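Local coordinates for aldehyde dehydrogenase (Bartonella henselae, PDB 3I44), which probably oxidises aldehydes to the corresponding carboxylic acids with a nicotinamide cofactor, as other members of the aldehyde dehydrogenase family do, at residues A[180-190]-A[479-489]. The protein carries 1 engineered substitution. Sequence-based numbering, arbitrary orientation.
Sequences LKVIPALLAGC and EGGLWGIKEFL
Phe488 lays one face of its ring against Ala185. The methyl CB of Ala185 sits 3.9 Å from the centroid of the Phe488 ring, a CH-pi contact over the face, displaced a little toward the rim. CG of Phe488 lies anti to its own carbonyl carbon (chi1 -69°), which sends the ring along helix 180-188. The far end of the ring thus reaches the first turn of that segment, where Phe488 CZ is 3.7 Å from the carbonyl O of Lys181. Pro184 CG approaches the same ring obliquely, and Pro184 CB rests 3.5 Å from the carbonyl O of Gly484. At the root of the Phe488 side chain, Ala188 CB touches both Phe488 CB and Leu489 CD2, each at 3.6 Å. Cys190 SG closes this end, 3.4 Å from Phe488 O.

The other end is polar. Lys181 NZ forms a salt bridge with Glu479 OE1 at 2.8 Å, meeting the syn side of the oxygen but 33° out of the carboxylate plane. A bend at the last torsion of the lysine turns the ammonium group to this oxygen. The same NZ is hydrogen-bonded to Ser245 and Thr247, so three partners hold the buried charge. CB and CD1 of Leu180 lie beside the other oxygen, Glu479 OE2, while Leu180 CD2 rests against Gly480 CA. A water joins the backbones, donating to Leu180 O and accepting from Gly480 N.

The two helical segments cross at -67°, with axes 8.5 Å apart. The contact fastens a C-terminal part of the chain onto helix 174-188. Phe135 of helix 117-141 touches Leu180 and Pro184. Phe488 also packs on Met243 and Leu167, from strands 243-247 and 156-168 of the mixed sheet that strand 489-494 then joins.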
loop_
_atom_site.group_PDB
_atom_site.type_symbol
_atom_site.label_atom_id
_atom_site.label_comp_id
_atom_site.label_asym_id
_atom_site.label_seq_id
_atom_site.Cartn_x
_atom_site.Cartn_y
_atom_site.Cartn_z
ATOM N N LEU A 180 7.185 3.853 17.206
ATOM C CA LEU A 180 6.477 4.181 15.961
ATOM C C LEU A 180 5.539 3.069 15.478
ATOM O O LEU A 180 4.609 3.362 14.745
ATOM C CB LEU A 180 7.444 4.553 14.846
ATOM C CG LEU A 180 8.004 5.984 14.917
ATOM C CD1 LEU A 180 9.082 6.154 13.816
ATOM C CD2 LEU A 180 6.923 7.127 14.875
ATOM N N LYS A 181 5.762 1.821 15.882
ATOM C CA LYS A 181 4.914 0.744 15.437
ATOM C C LYS A 181 3.931 0.284 16.495
ATOM O O LYS A 181 2.781 0.112 16.189
ATOM C CB LYS A 181 5.761 -0.438 14.967
ATOM C CG LYS A 181 6.626 -0.081 13.752
ATOM C CD LYS A 181 7.333 -1.334 13.224
ATOM C CE LYS A 181 8.424 -0.962 12.255
ATOM N NZ LYS A 181 7.888 -0.379 10.961
ATOM N N VAL A 182 4.379 0.083 17.729
ATOM C CA VAL A 182 3.530 -0.558 18.733
ATOM C C VAL A 182 2.418 0.386 19.222
ATOM O O VAL A 182 1.301 -0.042 19.452
ATOM C CB VAL A 182 4.350 -1.026 19.947
ATOM C CG1 VAL A 182 3.432 -1.452 21.071
ATOM C CG2 VAL A 182 5.313 -2.166 19.537
ATOM N N ILE A 183 2.746 1.660 19.423
ATOM C CA ILE A 183 1.777 2.630 19.933
ATOM C C ILE A 183 0.601 2.845 18.984
ATOM O O ILE A 183 -0.516 2.783 19.430
ATOM C CB ILE A 183 2.450 3.973 20.344
ATOM C CG1 ILE A 183 3.510 3.719 21.418
ATOM C CG2 ILE A 183 1.404 5.000 20.793
ATOM C CD1 ILE A 183 3.005 3.085 22.768
ATOM N N PRO A 184 0.826 3.107 17.676
ATOM C CA PRO A 184 -0.380 3.311 16.844
ATOM C C PRO A 184 -1.200 2.011 16.663
ATOM O O PRO A 184 -2.430 2.072 16.516
ATOM C CB PRO A 184 0.177 3.853 15.514
ATOM C CG PRO A 184 1.608 3.444 15.495
ATOM C CD PRO A 184 2.054 3.448 16.942
ATOM N N ALA A 185 -0.537 0.848 16.757
ATOM C CA ALA A 185 -1.231 -0.439 16.640
ATOM C C ALA A 185 -2.146 -0.649 17.856
ATOM O O ALA A 185 -3.292 -1.059 17.712
ATOM C CB ALA A 185 -0.210 -1.615 16.472
ATOM N N LEU A 186 -1.643 -0.346 19.045
ATOM C CA LEU A 186 -2.475 -0.283 20.251
ATOM C C LEU A 186 -3.691 0.640 20.069
ATOM O O LEU A 186 -4.849 0.223 20.234
ATOM C CB LEU A 186 -1.624 0.134 21.449
ATOM C CG LEU A 186 -0.615 -0.946 21.901
ATOM C CD1 LEU A 186 0.296 -0.407 23.029
ATOM C CD2 LEU A 186 -1.324 -2.300 22.258
ATOM N N LEU A 187 -3.438 1.882 19.689
ATOM C CA LEU A 187 -4.520 2.884 19.619
ATOM C C LEU A 187 -5.588 2.501 18.584
ATOM O O LEU A 187 -6.779 2.709 18.811
ATOM C CB LEU A 187 -3.908 4.255 19.357
ATOM C CG LEU A 187 -3.040 4.830 20.464
ATOM C CD1 LEU A 187 -2.267 6.085 19.961
ATOM C CD2 LEU A 187 -3.906 5.140 21.730
ATOM N N ALA A 188 -5.147 1.882 17.475
ATOM C CA ALA A 188 -6.023 1.431 16.408
ATOM C C ALA A 188 -6.904 0.227 16.829
ATOM O O ALA A 188 -7.898 -0.065 16.170
ATOM C CB ALA A 188 -5.219 1.074 15.150
ATOM N N GLY A 189 -6.552 -0.436 17.921
ATOM C CA GLY A 189 -7.294 -1.630 18.381
ATOM C C GLY A 189 -6.758 -2.968 17.855
ATOM O O GLY A 189 -7.462 -4.001 17.925
ATOM N N CYS A 190 -5.546 -2.951 17.311
ATOM C CA CYS A 190 -4.875 -4.168 16.839
ATOM C C CYS A 190 -4.165 -4.884 17.965
ATOM O O CYS A 190 -3.800 -4.264 18.951
ATOM C CB CYS A 190 -3.840 -3.840 15.773
ATOM S SG CYS A 190 -4.510 -3.168 14.280
ATOM N N GLU A 479 4.880 6.770 8.959
ATOM C CA GLU A 479 4.843 6.486 10.384
ATOM C C GLU A 479 4.693 7.784 11.173
ATOM O O GLU A 479 5.128 8.822 10.727
ATOM C CB GLU A 479 6.091 5.712 10.808
ATOM C CG GLU A 479 6.168 4.295 10.202
ATOM C CD GLU A 479 7.049 3.321 10.968
ATOM O OE1 GLU A 479 6.629 2.150 11.170
ATOM O OE2 GLU A 479 8.133 3.717 11.438
ATOM N N GLY A 480 4.085 7.721 12.349
ATOM C CA GLY A 480 4.019 8.878 13.217
ATOM C C GLY A 480 2.710 9.653 13.113
ATOM O O GLY A 480 2.090 9.742 12.038
ATOM N N GLY A 481 2.299 10.247 14.238
ATOM C CA GLY A 481 1.070 11.033 14.272
ATOM C C GLY A 481 -0.144 10.322 13.674
ATOM O O GLY A 481 -0.332 9.095 13.808
ATOM N N LEU A 482 -0.960 11.095 12.970
ATOM C CA LEU A 482 -2.217 10.560 12.443
ATOM C C LEU A 482 -1.958 9.554 11.327
ATOM O O LEU A 482 -2.690 8.568 11.195
ATOM C CB LEU A 482 -3.083 11.672 11.873
ATOM C CG LEU A 482 -4.272 12.075 12.726
ATOM C CD1 LEU A 482 -4.844 13.387 12.155
ATOM C CD2 LEU A 482 -5.281 10.936 12.698
ATOM N N TRP A 483 -0.930 9.831 10.525
ATOM C CA TRP A 483 -0.572 8.952 9.415
ATOM C C TRP A 483 -0.329 7.552 9.968
ATOM O O TRP A 483 -0.811 6.562 9.410
ATOM C CB TRP A 483 0.677 9.457 8.671
ATOM C CG TRP A 483 0.421 10.586 7.645
ATOM C CD1 TRP A 483 0.039 10.439 6.322
ATOM C CD2 TRP A 483 0.537 11.987 7.868
ATOM N NE1 TRP A 483 -0.072 11.655 5.727
ATOM C CE2 TRP A 483 0.212 12.630 6.649
ATOM C CE3 TRP A 483 0.880 12.763 8.975
ATOM C CZ2 TRP A 483 0.236 14.011 6.501
ATOM C CZ3 TRP A 483 0.882 14.150 8.838
ATOM C CH2 TRP A 483 0.562 14.759 7.601
ATOM N N GLY A 484 0.381 7.489 11.095
ATOM C CA GLY A 484 0.850 6.240 11.641
ATOM C C GLY A 484 -0.272 5.425 12.239
ATOM O O GLY A 484 -0.299 4.201 12.087
ATOM N N ILE A 485 -1.211 6.116 12.897
ATOM C CA ILE A 485 -2.412 5.469 13.444
ATOM C C ILE A 485 -3.231 4.825 12.305
ATOM O O ILE A 485 -3.727 3.691 12.455
ATOM C CB ILE A 485 -3.299 6.458 14.253
ATOM C CG1 ILE A 485 -2.585 6.866 15.544
ATOM C CG2 ILE A 485 -4.630 5.806 14.620
ATOM C CD1 ILE A 485 -3.103 8.127 16.215
ATOM N N LYS A 486 -3.359 5.556 11.189
ATOM C CA LYS A 486 -4.172 5.088 10.056
ATOM C C LYS A 486 -3.572 3.896 9.296
ATOM O O LYS A 486 -4.319 3.138 8.670
ATOM C CB LYS A 486 -4.491 6.206 9.062
ATOM C CG LYS A 486 -5.544 7.138 9.611
ATOM C CD LYS A 486 -5.680 8.424 8.825
ATOM C CE LYS A 486 -6.893 9.194 9.292
ATOM N NZ LYS A 486 -7.038 10.483 8.520
ATOM N N GLU A 487 -2.256 3.738 9.305
ATOM C CA GLU A 487 -1.676 2.542 8.710
ATOM C C GLU A 487 -2.195 1.262 9.391
ATOM O O GLU A 487 -2.135 0.194 8.797
ATOM C CB GLU A 487 -0.137 2.565 8.778
ATOM C CG GLU A 487 0.564 3.647 7.957
ATOM C CD GLU A 487 2.058 3.339 7.740
ATOM O OE1 GLU A 487 2.762 2.983 8.720
ATOM O OE2 GLU A 487 2.506 3.451 6.582
ATOM N N PHE A 488 -2.693 1.350 10.626
ATOM C CA PHE A 488 -3.234 0.158 11.332
ATOM C C PHE A 488 -4.776 0.031 11.286
ATOM O O PHE A 488 -5.388 -0.778 12.027
ATOM C CB PHE A 488 -2.685 0.100 12.761
ATOM C CG PHE A 488 -1.201 -0.209 12.804
ATOM C CD1 PHE A 488 -0.749 -1.520 12.721
ATOM C CD2 PHE A 488 -0.261 0.819 12.904
ATOM C CE1 PHE A 488 0.627 -1.797 12.721
ATOM C CE2 PHE A 488 1.110 0.551 12.917
ATOM C CZ PHE A 488 1.551 -0.749 12.821
ATOM N N LEU A 489 -5.389 0.820 10.402
ATOM C CA LEU A 489 -6.860 0.834 10.242
ATOM C C LEU A 489 -7.251 0.526 8.808
ATOM O O LEU A 489 -6.567 0.957 7.896
ATOM C CB LEU A 489 -7.400 2.244 10.581
ATOM C CG LEU A 489 -7.169 2.603 12.056
ATOM C CD1 LEU A 489 -7.410 4.095 12.368
ATOM C CD2 LEU A 489 -8.036 1.695 12.917
HETATM O O HOH W 1 3.585 5.050 13.107
#